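PDB 4LRL: HD domain protein from Enterococcus faecalis, which probably hydrolyses deoxyribonucleoside triphosphates such as dGTP at a metal-binding HD-type site and is regulated allosterically by nucleotides. Local coordinates for residues I97-I101 with A206-D210; C102-Q106 with W119-R124; P194-M199 with P237-I242. All coordinates share one frame; numbering follows the deposited sequence.

Contact 1: I97-I101 with A206-D210. With NI (nickel (II) ion), chain N.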
ATOM      1  N   ILE C  97      18.658   6.850   6.275  1.00 29.38           N
ATOM      2  CA  ILE C  97      17.912   7.047   7.520  1.00 29.53           C
ATOM      3  C   ILE C  97      18.732   7.913   8.485  1.00 30.74           C
ATOM      4  O   ILE C  97      18.199   8.829   9.102  1.00 31.81           O
ATOM      5  CB  ILE C  97      17.536   5.697   8.181  1.00 28.64           C
ATOM      6  CG1 ILE C  97      16.571   4.898   7.271  1.00 28.04           C
ATOM      7  CG2 ILE C  97      16.974   5.916   9.594  1.00 27.65           C
ATOM      8  CD1 ILE C  97      16.060   3.579   7.877  1.00 26.40           C
ATOM      9  N   THR C  98      20.030   7.627   8.570  1.00 31.21           N
ATOM     10  CA  THR C  98      20.974   8.343   9.428  1.00 32.39           C
ATOM     11  C   THR C  98      21.074   9.809   9.002  1.00 33.52           C
ATOM     12  O   THR C  98      21.123  10.709   9.849  1.00 34.04           O
ATOM     13  CB  THR C  98      22.372   7.679   9.373  1.00 32.37           C
ATOM     14  OG1 THR C  98      22.278   6.336   9.854  1.00 31.26           O
ATOM     15  CG2 THR C  98      23.366   8.412  10.231  1.00 34.61           C
ATOM     16  N   ARG C  99      21.086  10.042   7.689  1.00 33.49           N
ATOM     17  CA  ARG C  99      21.124  11.404   7.165  1.00 34.30           C
ATOM     18  C   ARG C  99      19.854  12.156   7.558  1.00 34.87           C
ATOM     19  O   ARG C  99      19.908  13.318   7.956  1.00 36.08           O
ATOM     20  CB  ARG C  99      21.323  11.407   5.650  1.00 34.42           C
ATOM     21  CG  ARG C  99      21.479  12.793   5.050  1.00 35.34           C
ATOM     22  CD  ARG C  99      21.213  12.784   3.552  1.00 36.55           C
ATOM     23  NE  ARG C  99      19.821  12.508   3.201  1.00 36.09           N
ATOM     24  CZ  ARG C  99      18.802  13.367   3.313  1.00 37.73           C
ATOM     25  NH1 ARG C  99      18.988  14.602   3.783  1.00 38.23           N
ATOM     26  NH2 ARG C  99      17.574  12.987   2.946  1.00 36.02           N
ATOM     27  N   ARG C 100      18.711  11.483   7.478  1.00 34.44           N
ATOM     28  CA  ARG C 100      17.448  12.129   7.845  1.00 34.82           C
ATOM     29  C   ARG C 100      17.431  12.497   9.322  1.00 35.19           C
ATOM     30  O   ARG C 100      16.960  13.580   9.680  1.00 36.25           O
ATOM     31  CB  ARG C 100      16.250  11.265   7.453  1.00 33.78           C
ATOM     32  CG  ARG C 100      16.076  11.193   5.943  1.00 34.36           C
ATOM     33  CD  ARG C 100      14.998  10.237   5.503  1.00 34.36           C
ATOM     34  NE  ARG C 100      15.097  10.013   4.057  1.00 39.66           N
ATOM     35  CZ  ARG C 100      14.206   9.360   3.307  1.00 39.69           C
ATOM     36  NH1 ARG C 100      14.421   9.227   2.004  1.00 39.15           N
ATOM     37  NH2 ARG C 100      13.103   8.847   3.847  1.00 39.85           N
ATOM     38  N   ILE C 101      17.977  11.612  10.161  1.00 34.49           N
ATOM     39  CA  ILE C 101      18.045  11.842  11.612  1.00 35.32           C
ATOM     40  C   ILE C 101      18.962  13.015  11.967  1.00 36.81           C
ATOM     41  O   ILE C 101      18.586  13.870  12.764  1.00 37.41           O
ATOM     42  CB  ILE C 101      18.476  10.559  12.396  1.00 34.60           C
ATOM     43  CG1 ILE C 101      17.477   9.435  12.128  1.00 33.20           C
ATOM     44  CG2 ILE C 101      18.577  10.843  13.901  1.00 34.16           C
ATOM     45  CD1 ILE C 101      17.840   8.090  12.729  1.00 33.72           C
ATOM     46  N   ALA C 206      19.359   3.075  13.014  1.00 32.44           N
ATOM     47  CA  ALA C 206      19.183   3.214  11.576  1.00 31.22           C
ATOM     48  C   ALA C 206      19.348   1.880  10.839  1.00 30.49           C
ATOM     49  O   ALA C 206      18.759   1.669   9.775  1.00 29.12           O
ATOM     50  CB  ALA C 206      20.148   4.242  11.034  1.00 31.48           C
ATOM     51  N   ASP C 207      20.133   0.986  11.441  1.00 30.42           N
ATOM     52  CA  ASP C 207      20.436  -0.331  10.883  1.00 29.84           C
ATOM     53  C   ASP C 207      19.195  -1.226  10.972  1.00 29.19           C
ATOM     54  O   ASP C 207      18.693  -1.723   9.962  1.00 29.05           O
ATOM     55  CB  ASP C 207      21.642  -0.930  11.647  1.00 30.49           C
ATOM     56  CG  ASP C 207      22.106  -2.279  11.102  1.00 30.04           C
ATOM     57  OD1 ASP C 207      22.959  -2.909  11.752  1.00 33.08           O
ATOM     58  OD2 ASP C 207      21.647  -2.726  10.039  1.00 31.32           O
ATOM     59  N   ARG C 208      18.695  -1.413  12.185  1.00 29.33           N
ATOM     60  CA  ARG C 208      17.466  -2.169  12.406  1.00 29.23           C
ATOM     61  C   ARG C 208      16.287  -1.577  11.630  1.00 29.39           C
ATOM     62  O   ARG C 208      15.519  -2.315  10.999  1.00 28.83           O
ATOM     63  CB  ARG C 208      17.142  -2.241  13.900  1.00 29.85           C
ATOM     64  CG  ARG C 208      18.249  -2.854  14.754  1.00 29.06           C
ATOM     65  CD  ARG C 208      17.869  -2.711  16.188  1.00 30.15           C
ATOM     66  NE  ARG C 208      18.866  -3.156  17.162  1.00 30.62           N
ATOM     67  CZ  ARG C 208      19.018  -4.415  17.563  1.00 29.99           C
ATOM     68  NH1 ARG C 208      19.918  -4.708  18.496  1.00 29.42           N
ATOM     69  NH2 ARG C 208      18.264  -5.380  17.041  1.00 27.99           N
ATOM     70  N   MET C 209      16.161  -0.251  11.650  1.00 29.88           N
ATOM     71  CA  MET C 209      15.032   0.402  10.984  1.00 30.61           C
ATOM     72  C   MET C 209      15.030   0.132   9.473  1.00 29.87           C
ATOM     73  O   MET C 209      13.993  -0.178   8.898  1.00 30.00           O
ATOM     74  CB  MET C 209      14.973   1.901  11.305  1.00 31.17           C
ATOM     75  CG  MET C 209      14.605   2.187  12.770  1.00 34.02           C
ATOM     76  SD  MET C 209      14.047   3.878  13.066  1.00 39.19           S
ATOM     77  CE  MET C 209      15.590   4.728  13.372  1.00 37.68           C
ATOM     78  N   ASP C 210      16.193   0.210   8.840  1.00 29.51           N
ATOM     79  CA  ASP C 210      16.249  -0.066   7.419  1.00 29.36           C
ATOM     80  C   ASP C 210      15.973  -1.537   7.099  1.00 28.90           C
ATOM     81  O   ASP C 210      15.153  -1.813   6.240  1.00 28.82           O
ATOM     82  CB  ASP C 210      17.568   0.370   6.789  1.00 29.17           C
ATOM     83  CG  ASP C 210      17.539   0.234   5.276  1.00 29.61           C
ATOM     84  OD1 ASP C 210      18.079  -0.768   4.768  1.00 29.13           O
ATOM     85  OD2 ASP C 210      16.944   1.107   4.597  1.00 29.82           O
TER
HETATM   86 NI    NI N 501      22.983  -3.600   8.644  1.00 46.05          NI
HETATM   87  O   HOH W   1      23.613  -4.978  10.157  1.00 39.79           O
HETATM   88  O   HOH W   2      22.030  -5.781   8.224  1.00 40.16           O

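Contact 2: C102-Q106 with W119-R124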
ATOM      1  N   CYS C 102      20.155  13.041  11.364  1.00 37.61           N
ATOM      2  CA  CYS C 102      21.119  14.116  11.556  1.00 39.80           C
ATOM      3  C   CYS C 102      20.540  15.461  11.139  1.00 41.17           C
ATOM      4  O   CYS C 102      20.762  16.475  11.798  1.00 42.62           O
ATOM      5  CB  CYS C 102      22.388  13.836  10.760  1.00 39.90           C
ATOM      6  SG  CYS C 102      23.398  12.498  11.408  1.00 41.25           S
ATOM      7  N   GLU C 103      19.796  15.448  10.038  1.00 41.35           N
ATOM      8  CA  GLU C 103      19.136  16.628   9.505  1.00 43.04           C
ATOM      9  C   GLU C 103      18.123  17.177  10.517  1.00 43.25           C
ATOM     10  O   GLU C 103      18.136  18.366  10.832  1.00 44.62           O
ATOM     11  CB  GLU C 103      18.457  16.274   8.176  1.00 42.70           C
ATOM     12  CG  GLU C 103      17.958  17.459   7.387  1.00 46.93           C
ATOM     13  CD  GLU C 103      19.053  18.195   6.622  1.00 50.77           C
ATOM     14  OE1 GLU C 103      20.067  17.572   6.247  1.00 51.82           O
ATOM     15  OE2 GLU C 103      18.886  19.407   6.379  1.00 55.27           O
ATOM     16  N   ILE C 104      17.272  16.292  11.032  1.00 42.14           N
ATOM     17  CA  ILE C 104      16.287  16.629  12.062  1.00 42.72           C
ATOM     18  C   ILE C 104      16.973  17.096  13.353  1.00 43.34           C
ATOM     19  O   ILE C 104      16.567  18.088  13.960  1.00 44.37           O
ATOM     20  CB  ILE C 104      15.348  15.417  12.331  1.00 41.71           C
ATOM     21  CG1 ILE C 104      14.405  15.204  11.139  1.00 41.83           C
ATOM     22  CG2 ILE C 104      14.538  15.598  13.604  1.00 42.46           C
ATOM     23  CD1 ILE C 104      13.836  13.783  11.031  1.00 41.26           C
ATOM     24  N   PHE C 105      18.022  16.381  13.750  1.00 42.68           N
ATOM     25  CA  PHE C 105      18.785  16.701  14.955  1.00 43.51           C
ATOM     26  C   PHE C 105      19.382  18.091  14.847  1.00 45.56           C
ATOM     27  O   PHE C 105      19.358  18.861  15.814  1.00 46.61           O
ATOM     28  CB  PHE C 105      19.904  15.679  15.167  1.00 42.41           C
ATOM     29  CG  PHE C 105      19.488  14.447  15.936  1.00 41.46           C
ATOM     30  CD1 PHE C 105      20.455  13.621  16.510  1.00 40.38           C
ATOM     31  CD2 PHE C 105      18.139  14.115  16.105  1.00 41.21           C
ATOM     32  CE1 PHE C 105      20.100  12.477  17.226  1.00 39.77           C
ATOM     33  CE2 PHE C 105      17.766  12.973  16.820  1.00 41.18           C
ATOM     34  CZ  PHE C 105      18.754  12.150  17.386  1.00 40.66           C
ATOM     35  N   GLN C 106      19.914  18.414  13.668  1.00 45.86           N
ATOM     36  CA  GLN C 106      20.590  19.693  13.476  1.00 48.02           C
ATOM     37  C   GLN C 106      19.620  20.868  13.496  1.00 49.45           C
ATOM     38  O   GLN C 106      19.892  21.877  14.146  1.00 51.00           O
ATOM     39  CB  GLN C 106      21.468  19.694  12.211  1.00 47.96           C
ATOM     40  CG  GLN C 106      22.105  21.053  11.834  1.00 50.06           C
ATOM     41  CD  GLN C 106      22.846  21.756  12.987  1.00 53.45           C
ATOM     42  OE1 GLN C 106      23.317  21.121  13.937  1.00 53.54           O
ATOM     43  NE2 GLN C 106      22.949  23.080  12.896  1.00 54.73           N
ATOM     44  N   TRP C 119      22.672  18.113  19.734  1.00 49.79           N
ATOM     45  CA  TRP C 119      23.420  17.458  18.671  1.00 47.58           C
ATOM     46  C   TRP C 119      24.475  18.391  18.100  1.00 48.57           C
ATOM     47  O   TRP C 119      24.202  19.551  17.816  1.00 49.38           O
ATOM     48  CB  TRP C 119      22.469  16.989  17.567  1.00 46.13           C
ATOM     49  CG  TRP C 119      23.148  16.632  16.278  1.00 43.84           C
ATOM     50  CD1 TRP C 119      23.242  17.410  15.166  1.00 43.74           C
ATOM     51  CD2 TRP C 119      23.844  15.420  15.979  1.00 42.20           C
ATOM     52  NE1 TRP C 119      23.938  16.755  14.182  1.00 42.50           N
ATOM     53  CE2 TRP C 119      24.324  15.530  14.655  1.00 41.84           C
ATOM     54  CE3 TRP C 119      24.105  14.243  16.697  1.00 41.55           C
ATOM     55  CZ2 TRP C 119      25.046  14.503  14.027  1.00 40.91           C
ATOM     56  CZ3 TRP C 119      24.827  13.225  16.075  1.00 40.55           C
ATOM     57  CH2 TRP C 119      25.291  13.366  14.752  1.00 39.95           C
ATOM     58  N   ASN C 120      25.684  17.870  17.940  1.00 48.44           N
ATOM     59  CA  ASN C 120      26.793  18.633  17.391  1.00 49.87           C
ATOM     60  C   ASN C 120      27.065  18.231  15.943  1.00 48.84           C
ATOM     61  O   ASN C 120      27.667  17.187  15.685  1.00 47.58           O
ATOM     62  CB  ASN C 120      28.036  18.430  18.258  1.00 50.97           C
ATOM     63  CG  ASN C 120      29.275  19.070  17.669  1.00 53.07           C
ATOM     64  OD1 ASN C 120      29.211  19.797  16.674  1.00 53.93           O
ATOM     65  ND2 ASN C 120      30.419  18.797  18.285  1.00 55.34           N
ATOM     66  N   ASP C 121      26.641  19.075  15.003  1.00 49.44           N
ATOM     67  CA  ASP C 121      26.673  18.725  13.583  1.00 48.89           C
ATOM     68  C   ASP C 121      28.081  18.531  12.996  1.00 49.62           C
ATOM     69  O   ASP C 121      28.221  18.078  11.852  1.00 48.75           O
ATOM     70  CB  ASP C 121      25.841  19.696  12.741  1.00 49.11           C
ATOM     71  CG  ASP C 121      25.312  19.051  11.465  1.00 48.78           C
ATOM     72  OD1 ASP C 121      25.391  19.698  10.400  1.00 51.54           O
ATOM     73  OD2 ASP C 121      24.819  17.899  11.514  1.00 45.99           O
ATOM     74  N   ASP C 122      29.117  18.840  13.780  1.00 50.92           N
ATOM     75  CA  ASP C 122      30.484  18.428  13.420  1.00 51.80           C
ATOM     76  C   ASP C 122      30.607  16.899  13.330  1.00 49.85           C
ATOM     77  O   ASP C 122      31.481  16.385  12.633  1.00 49.96           O
ATOM     78  CB  ASP C 122      31.526  18.993  14.399  1.00 53.94           C
ATOM     79  CG  ASP C 122      31.834  20.472  14.152  1.00 57.43           C
ATOM     80  OD1 ASP C 122      32.369  21.135  15.077  1.00 60.16           O
ATOM     81  OD2 ASP C 122      31.544  20.973  13.036  1.00 58.92           O
ATOM     82  N   GLU C 123      29.715  16.190  14.021  1.00 48.30           N
ATOM     83  CA  GLU C 123      29.691  14.724  14.020  1.00 46.39           C
ATOM     84  C   GLU C 123      29.005  14.115  12.800  1.00 44.83           C
ATOM     85  O   GLU C 123      29.051  12.904  12.613  1.00 43.73           O
ATOM     86  CB  GLU C 123      29.017  14.194  15.290  1.00 45.55           C
ATOM     87  CG  GLU C 123      29.588  14.730  16.601  1.00 47.90           C
ATOM     88  CD  GLU C 123      30.818  13.974  17.093  1.00 48.45           C
ATOM     89  OE1 GLU C 123      30.995  13.880  18.321  1.00 48.17           O
ATOM     90  OE2 GLU C 123      31.607  13.476  16.261  1.00 49.67           O
ATOM     91  N   ARG C 124      28.370  14.940  11.971  1.00 45.01           N
ATOM     92  CA  ARG C 124      27.586  14.424  10.847  1.00 43.75           C
ATOM     93  C   ARG C 124      28.370  13.486   9.917  1.00 43.01           C
ATOM     94  O   ARG C 124      27.935  12.352   9.650  1.00 41.83           O
ATOM     95  CB  ARG C 124      26.938  15.555  10.031  1.00 44.46           C
ATOM     96  CG  ARG C 124      26.221  15.035   8.776  1.00 45.06           C
ATOM     97  CD  ARG C 124      25.401  16.082   8.057  1.00 47.34           C
ATOM     98  NE  ARG C 124      24.397  16.675   8.930  1.00 50.48           N
ATOM     99  CZ  ARG C 124      23.350  17.381   8.513  1.00 52.06           C
ATOM    100  NH1 ARG C 124      22.511  17.886   9.400  1.00 53.34           N
ATOM    101  NH2 ARG C 124      23.135  17.578   7.220  1.00 52.97           N
TER

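Contact 3: P194-M199 with P237-I242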
ATOM      1  N   PRO C 194      27.873   9.220  22.519  1.00 44.36           N
ATOM      2  CA  PRO C 194      26.802   8.206  22.550  1.00 42.95           C
ATOM      3  C   PRO C 194      25.697   8.447  21.514  1.00 41.79           C
ATOM      4  O   PRO C 194      25.043   7.495  21.068  1.00 40.67           O
ATOM      5  CB  PRO C 194      26.245   8.321  23.969  1.00 44.38           C
ATOM      6  CG  PRO C 194      26.648   9.706  24.436  1.00 45.57           C
ATOM      7  CD  PRO C 194      27.938  10.007  23.767  1.00 45.56           C
ATOM      8  N   GLN C 195      25.487   9.705  21.133  1.00 42.05           N
ATOM      9  CA  GLN C 195      24.518  10.028  20.085  1.00 40.65           C
ATOM     10  C   GLN C 195      24.931   9.429  18.738  1.00 39.44           C
ATOM     11  O   GLN C 195      24.097   8.896  18.008  1.00 38.47           O
ATOM     12  CB  GLN C 195      24.344  11.538  19.954  1.00 41.25           C
ATOM     13  CG  GLN C 195      24.008  12.246  21.242  1.00 42.20           C
ATOM     14  CD  GLN C 195      24.074  13.750  21.094  1.00 43.32           C
ATOM     15  OE1 GLN C 195      24.311  14.268  19.995  1.00 42.51           O
ATOM     16  NE2 GLN C 195      23.860  14.467  22.200  1.00 42.70           N
ATOM     17  N   VAL C 196      26.218   9.526  18.423  1.00 39.90           N
ATOM     18  CA  VAL C 196      26.776   8.981  17.190  1.00 38.99           C
ATOM     19  C   VAL C 196      26.697   7.442  17.182  1.00 38.62           C
ATOM     20  O   VAL C 196      26.234   6.835  16.202  1.00 37.57           O
ATOM     21  CB  VAL C 196      28.247   9.459  16.985  1.00 40.08           C
ATOM     22  CG1 VAL C 196      28.891   8.759  15.798  1.00 39.08           C
ATOM     23  CG2 VAL C 196      28.314  10.986  16.840  1.00 39.57           C
ATOM     24  N   VAL C 197      27.130   6.823  18.279  1.00 39.68           N
ATOM     25  CA  VAL C 197      27.130   5.367  18.412  1.00 39.53           C
ATOM     26  C   VAL C 197      25.722   4.787  18.363  1.00 38.83           C
ATOM     27  O   VAL C 197      25.469   3.823  17.620  1.00 37.92           O
ATOM     28  CB  VAL C 197      27.833   4.910  19.729  1.00 41.11           C
ATOM     29  CG1 VAL C 197      27.651   3.410  19.948  1.00 40.57           C
ATOM     30  CG2 VAL C 197      29.312   5.265  19.703  1.00 41.45           C
ATOM     31  N   GLN C 198      24.808   5.375  19.144  1.00 39.35           N
ATOM     32  CA  GLN C 198      23.433   4.858  19.249  1.00 38.79           C
ATOM     33  C   GLN C 198      22.607   5.001  17.969  1.00 37.58           C
ATOM     34  O   GLN C 198      21.650   4.259  17.768  1.00 36.56           O
ATOM     35  CB  GLN C 198      22.687   5.464  20.445  1.00 39.89           C
ATOM     36  CG  GLN C 198      23.062   4.845  21.793  1.00 41.17           C
ATOM     37  CD  GLN C 198      22.331   5.478  22.973  1.00 44.46           C
ATOM     38  OE1 GLN C 198      21.149   5.856  22.882  1.00 46.55           O
ATOM     39  NE2 GLN C 198      23.026   5.594  24.084  1.00 44.60           N
ATOM     40  N   MET C 199      22.988   5.937  17.100  1.00 37.94           N
ATOM     41  CA  MET C 199      22.267   6.146  15.845  1.00 37.28           C
ATOM     42  C   MET C 199      22.475   4.955  14.922  1.00 36.69           C
ATOM     43  O   MET C 199      21.614   4.605  14.107  1.00 35.82           O
ATOM     44  CB  MET C 199      22.717   7.440  15.156  1.00 37.65           C
ATOM     45  CG  MET C 199      21.649   8.026  14.213  1.00 36.36           C
ATOM     46  SD  MET C 199      22.073   9.598  13.444  1.00 38.67           S
ATOM     47  CE  MET C 199      22.346  10.664  14.874  1.00 36.70           C
ATOM     48  N   PRO C 237      18.127  13.703  20.384  1.00 43.72           N
ATOM     49  CA  PRO C 237      19.356  13.448  21.118  1.00 43.86           C
ATOM     50  C   PRO C 237      19.209  13.862  22.580  1.00 44.26           C
ATOM     51  O   PRO C 237      18.353  14.676  22.909  1.00 44.92           O
ATOM     52  CB  PRO C 237      20.364  14.371  20.431  1.00 44.73           C
ATOM     53  CG  PRO C 237      19.538  15.556  20.021  1.00 45.08           C
ATOM     54  CD  PRO C 237      18.185  14.983  19.643  1.00 44.61           C
ATOM     55  N   TYR C 238      20.030  13.274  23.441  1.00 44.20           N
ATOM     56  CA  TYR C 238      20.262  13.779  24.796  1.00 44.57           C
ATOM     57  C   TYR C 238      21.682  13.389  25.203  1.00 44.89           C
ATOM     58  O   TYR C 238      22.385  12.696  24.453  1.00 44.27           O
ATOM     59  CB  TYR C 238      19.215  13.250  25.788  1.00 44.45           C
ATOM     60  CG  TYR C 238      19.400  11.809  26.211  1.00 43.51           C
ATOM     61  CD1 TYR C 238      19.864  11.497  27.485  1.00 43.98           C
ATOM     62  CD2 TYR C 238      19.109  10.762  25.335  1.00 42.39           C
ATOM     63  CE1 TYR C 238      20.049  10.171  27.878  1.00 44.45           C
ATOM     64  CE2 TYR C 238      19.275   9.433  25.715  1.00 42.33           C
ATOM     65  CZ  TYR C 238      19.750   9.144  26.989  1.00 44.35           C
ATOM     66  OH  TYR C 238      19.921   7.835  27.376  1.00 45.23           O
ATOM     67  N   LYS C 239      22.091  13.817  26.395  1.00 45.85           N
ATOM     68  CA  LYS C 239      23.457  13.610  26.871  1.00 46.66           C
ATOM     69  C   LYS C 239      23.925  12.159  26.750  1.00 45.80           C
ATOM     70  O   LYS C 239      25.055  11.907  26.335  1.00 46.15           O
ATOM     71  CB  LYS C 239      23.593  14.104  28.314  1.00 48.36           C
ATOM     72  CG  LYS C 239      25.019  14.264  28.793  1.00 49.70           C
ATOM     73  CD  LYS C 239      25.019  14.829  30.205  1.00 52.83           C
ATOM     74  CE  LYS C 239      26.417  15.130  30.689  1.00 54.11           C
ATOM     75  NZ  LYS C 239      26.354  15.821  31.991  1.00 57.51           N
ATOM     76  N   GLY C 240      23.047  11.216  27.091  1.00 44.69           N
ATOM     77  CA  GLY C 240      23.371   9.793  27.034  1.00 43.87           C
ATOM     78  C   GLY C 240      23.024   9.115  25.719  1.00 42.62           C
ATOM     79  O   GLY C 240      23.016   7.888  25.638  1.00 42.39           O
ATOM     80  N   GLY C 241      22.729   9.887  24.682  1.00 41.68           N
ATOM     81  CA  GLY C 241      22.516   9.277  23.371  1.00 40.79           C
ATOM     82  C   GLY C 241      21.281   9.725  22.618  1.00 39.86           C
ATOM     83  O   GLY C 241      21.123  10.907  22.297  1.00 39.74           O
ATOM     84  N   ILE C 242      20.416   8.757  22.334  1.00 39.24           N
ATOM     85  CA  ILE C 242      19.199   8.980  21.551  1.00 38.60           C
ATOM     86  C   ILE C 242      17.969   8.502  22.314  1.00 38.28           C
ATOM     87  O   ILE C 242      17.971   7.419  22.897  1.00 38.12           O
ATOM     88  CB  ILE C 242      19.295   8.277  20.177  1.00 37.83           C
ATOM     89  CG1 ILE C 242      20.270   9.035  19.275  1.00 38.07           C
ATOM     90  CG2 ILE C 242      17.916   8.127  19.528  1.00 37.28           C
ATOM     91  CD1 ILE C 242      20.519   8.370  17.944  1.00 37.80           C
TER

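Contact 1: I97-I101 with A206-D210
The terminal methyl of Ile97 lies over one face of the peptide plane joining Met209 to Asp210, with CD1 3.5 Å from Asp210 N and 3.7 Å from Asp210 CB. That amide is already committed to the carbonyl of Ala206 in the first turn of its helix, so the isoleucine covers a satisfied backbone hydrogen bond. The carboxylate of Asp207 is turned the other way, and its OD2 coordinates nickel at 2.1 Å. Its other oxygen, OD1, accepts a hydrogen bond from a water molecule that is itself a ligand of the metal. The CB of Asp207 points away from residues 97-101, and CG stands anti to the backbone N (chi1 -177°). Nearer the start of helix 206-219, Ile97 CG2 rests against Ala206 CB at 3.9 Å, and Thr98 OG1 comes closer still to the same methyl, at 3.2 Å. The threonine hydroxyl finds its polar partner in Val94 on its own helix. Ile101 and Met209 meet tip to tip, CD1 to CE at 4.1 Å, the methionine chain bending at its thioether (chi3 -87°) to present the methyl. The helix segments pass with their axes 10.4 Å apart and no hydrogen bond crosses between them; methyls meet methyls, backbone polar atoms and the threonine oxygen. Asp210, whose CB touches Ile97 CD1, is bound through its carboxylate to His45 and Arg214. Asp207 completes the nickel site with His90, His134 and Asp135, the H...HD...D metal centre of the HD domain, here backed by helix 87-108 against the first turn of helix 206-219.

Contact 2: C102-Q106 with W119-R124
Arg124 reaches across to Glu103 while holding Asp121 of its own loop, which makes a three-membered salt-bridge network. Within the loop, Asp121 OD2 takes two donors: Trp119 NE1 on the anti side at 3.0 Å, nearly straight at 171° and in the indole plane, and Arg124 NE on the syn lone pair, short at 2.9 Å but bent. Arg124 NH1 adds a weak bond to the same oxygen, so the carboxylate ties the indole and guanidinium together. The link to the helix is looser, a weak hydrogen bond from Arg124 NH2 to Glu103 OE1 at 3.2 Å. Glu103 starts out pointing away from the loop, and the bend at chi2 (79°) brings its carboxylate back. Beside this network the Gln106 amide stacks on the Asp121 carboxylate, with OE1 3.1 Å from Asp121 CB, and Gln106 CB lies at the edge of the guanidinium. Farther in, Phe105 supplies the apolar contact: its CB sits over the face of the Trp119 pyrrole ring, 3.6 Å from CG, and its ring turns an edge to that face in an offset edge-to-face pair, planes 62° apart. Cys102 SG approaches the indole obliquely, 3.7 Å from Trp119 CZ2. The loop leading into helix 124-133 is thus laid along helix 87-108, and Met199 and Gln195 of helix 194-200, with Pro237 of strand 235-238, pack against this aromatic cluster.

Contact 3: P194-M199 with P237-I242
Gln198 uses both ends of its side-chain amide on the hairpin. OE1 accepts from Ile242 N at 3.0 Å in a fairly straight bond (166°), the donor standing above the carbonyl plane, and NE2 gives a short but poorly angled, weak bond to Gly240 O at 2.8 Å. The chain is extended beyond CG, which carries the amide to the backbone of the turn, and Gly241, with no side chain, lets the amide nitrogen NE2 lie against its CA (3.8 Å). One helical turn earlier Gln195 does likewise: NE2 donates to Tyr238 O at 3.2 Å, tilted well above the carbonyl plane, and also binds the carbonyl of Gly118. Gly241 N reaches Tyr238 O from the opposite face, so this carbonyl serves both the turn and the helix. Between the two glutamines Ile242 pushes its CD1 into the helix, 3.5 Å from Met199 CA, crossing the Met199 side chain at about a right angle. At the start of the helix the Pro194 ring packs on the turn, CG 3.3 Å from Lys239 O. These backbone groups are set by a type I turn from Tyr238 to Gly241, closed by a reciprocal pair of bonds between those two residues; Gly241 takes a positive phi (132°). Asn117 OD1 accepts from the backbone N of Lys239, whose NZ pairs with Glu116, and Asn193 OD1 accepts from the backbone N of Gln195. The motif is a tight two-residue beta hairpin joining strands 235-238 and 241-245, flanked on one side by helix 194-200, and it joins the HD domain to the HD-associated region.

How the contacts relate
Contacts 1 and 2 occupy successive turns of helix 87-108, their centres about 13 Å apart, and contact 2 is nested inside the chain loop that contact 1 closes. The centre of contact 3 lies about 13 Å from that of contact 1 and about 11 Å from that of contact 2. Met199 is shared ground: its O probably accepts a hydrogen bond from Ala206 N at 2.9 Å, its SD packs on Thr98 and Ile101, and its CE touches the Phe105 ring. Trp119 CE3 lies 3.3 Å from Gln195 OE1. Only contact 1 holds a ligand of the nickel; the side chain of Met199 stays about 13 Å from the metal, and contact 2 is away from the known sites.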